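Local coordinates for protein FMN-dependent NADH:quinone oxidoreductase 1 (Bacillus anthracis, PDB 3U7I) that probably uses FMN and NADH to reduce electrophilic quinones and to cleave the azo bond of aromatic azo compounds, at residues I47-D51 with D52-M56. Residues are numbered along the deposited sequence; the frame is centred on the assembly and turned at random.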
loop_
_atom_site.group_PDB
_atom_site.type_symbol
_atom_site.label_atom_id
_atom_site.label_comp_id
_atom_site.label_asym_id
_atom_site.label_seq_id
_atom_site.Cartn_x
_atom_site.Cartn_y
_atom_site.Cartn_z
ATOM N N ILE C 47 15.180 11.251 -0.049
ATOM C CA ILE C 47 13.939 11.650 -0.696
ATOM C C ILE C 47 12.828 11.607 0.343
ATOM O O ILE C 47 12.678 10.624 1.069
ATOM C CB ILE C 47 13.609 10.764 -1.937
ATOM C CG1 ILE C 47 12.309 11.218 -2.616
ATOM C CG2 ILE C 47 13.535 9.288 -1.563
ATOM C CD1 ILE C 47 11.998 10.447 -3.894
ATOM N N ASN C 48 12.076 12.695 0.436
ATOM C CA ASN C 48 10.983 12.790 1.391
ATOM C C ASN C 48 9.675 12.553 0.660
ATOM O O ASN C 48 9.226 13.409 -0.100
ATOM C CB ASN C 48 10.985 14.162 2.066
ATOM C CG ASN C 48 12.151 14.345 3.026
ATOM O OD1 ASN C 48 12.556 13.412 3.723
ATOM N ND2 ASN C 48 12.694 15.553 3.066
ATOM N N LEU C 49 9.076 11.384 0.883
ATOM C CA LEU C 49 7.914 10.953 0.106
ATOM C C LEU C 49 6.678 11.813 0.335
ATOM O O LEU C 49 5.784 11.831 -0.503
ATOM C CB LEU C 49 7.581 9.480 0.368
ATOM C CG LEU C 49 8.720 8.484 0.124
ATOM C CD1 LEU C 49 8.222 7.037 0.229
ATOM C CD2 LEU C 49 9.370 8.732 -1.224
ATOM N N TYR C 50 6.626 12.533 1.454
ATOM C CA TYR C 50 5.472 13.386 1.746
ATOM C C TYR C 50 5.793 14.877 1.603
ATOM O O TYR C 50 5.032 15.736 2.053
ATOM C CB TYR C 50 4.889 13.058 3.129
ATOM C CG TYR C 50 4.093 11.776 3.109
ATOM C CD1 TYR C 50 4.720 10.529 3.188
ATOM C CD2 TYR C 50 2.714 11.811 2.963
ATOM C CE1 TYR C 50 3.976 9.356 3.141
ATOM C CE2 TYR C 50 1.972 10.661 2.909
ATOM C CZ TYR C 50 2.596 9.436 3.000
ATOM O OH TYR C 50 1.804 8.311 2.938
ATOM N N ASP C 51 6.922 15.171 0.957
ATOM C CA ASP C 51 7.306 16.553 0.679
ATOM C C ASP C 51 7.819 16.719 -0.752
ATOM O O ASP C 51 7.420 17.651 -1.458
ATOM C CB ASP C 51 8.363 17.034 1.680
ATOM C CG ASP C 51 8.564 18.538 1.643
ATOM O OD1 ASP C 51 7.573 19.285 1.830
ATOM O OD2 ASP C 51 9.716 18.966 1.418
ATOM N N ASP C 52 8.705 15.823 -1.178
ATOM C CA ASP C 52 9.196 15.846 -2.554
ATOM C C ASP C 52 8.085 15.381 -3.491
ATOM O O ASP C 52 7.088 14.805 -3.043
ATOM C CB ASP C 52 10.436 14.957 -2.727
ATOM C CG ASP C 52 11.601 15.399 -1.862
ATOM O OD1 ASP C 52 11.721 16.611 -1.578
ATOM O OD2 ASP C 52 12.397 14.530 -1.458
ATOM N N VAL C 53 8.249 15.639 -4.787
ATOM C CA VAL C 53 7.282 15.181 -5.778
ATOM C C VAL C 53 7.554 13.716 -6.105
ATOM O O VAL C 53 8.615 13.371 -6.630
ATOM C CB VAL C 53 7.325 16.031 -7.063
ATOM C CG1 VAL C 53 6.255 15.574 -8.045
ATOM C CG2 VAL C 53 7.130 17.496 -6.725
ATOM N N VAL C 54 6.600 12.857 -5.754
ATOM C CA VAL C 54 6.675 11.434 -6.089
ATOM C C VAL C 54 5.430 11.107 -6.889
ATOM O O VAL C 54 4.353 10.904 -6.306
ATOM C CB VAL C 54 6.751 10.543 -4.828
ATOM C CG1 VAL C 54 6.781 9.070 -5.212
ATOM C CG2 VAL C 54 7.974 10.915 -3.968
ATOM N N PRO C 55 5.558 11.105 -8.231
ATOM C CA PRO C 55 4.402 10.904 -9.114
ATOM C C PRO C 55 3.612 9.626 -8.818
ATOM O O PRO C 55 4.157 8.534 -8.649
ATOM C CB PRO C 55 5.035 10.851 -10.513
ATOM C CG PRO C 55 6.259 11.714 -10.381
ATOM C CD PRO C 55 6.784 11.421 -8.996
HETATM N N MSE C 56 2.303 9.793 -8.755
HETATM C CA MSE C 56 1.377 8.693 -8.605
HETATM C C MSE C 56 1.006 8.165 -9.995
HETATM O O MSE C 56 0.858 8.954 -10.930
HETATM C CB MSE C 56 0.124 9.237 -7.919
HETATM C CG MSE C 56 -0.968 8.254 -7.745
HETATM SE SE MSE C 56 -2.498 9.208 -7.076
HETATM C CE MSE C 56 -3.054 10.114 -8.723
HETATM O O HOH W 1 11.858 17.585 1.095
HETATM O O HOH W 2 4.881 14.037 -1.877
#
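Asp52 folds back on Asn48 at the end of a type I beta turn, residues 48-51, in which the carbonyl O of Asn48 accepts the backbone N-H of Asp51; one residue later the N-H of Asp52 closes on the same oxygen (2.7 Å). Asp52 CB lies 3.3 Å from that Asn48 O. With CG beside its own backbone N (chi1 -61°), the carboxylate swings back over residue 48. Asp52 OD2 accepts the N-H of Asn48 at 2.7 Å, a nearly straight bond (166°) that arrives from above the carboxylate plane, and it also rests 3.5 Å from CG1 of Ile47. Strand 43-48 is an edge of the parallel sheet of this flavodoxin-like fold; Ile47 and Leu49 bond to Ile9 and Asn11 beside it, whereas the Asn48 N-H turns to Asp52, an acid short enough to reach it. Asp52 OD1 takes a proton from a water that also donates to Asp51 OD2 and accepts from Asn48 ND2, probably easing the repulsion between the acids. Gln46 and Asn11 engage the amide oxygen of Asn48. Val54 points toward residues 47-51, its buried apolar branch CG2 suiting Leu49 CD2 at 3.8 Å and Ile47 CD1 at 4.1 Å; helix 111-120 packs on both through Tyr116.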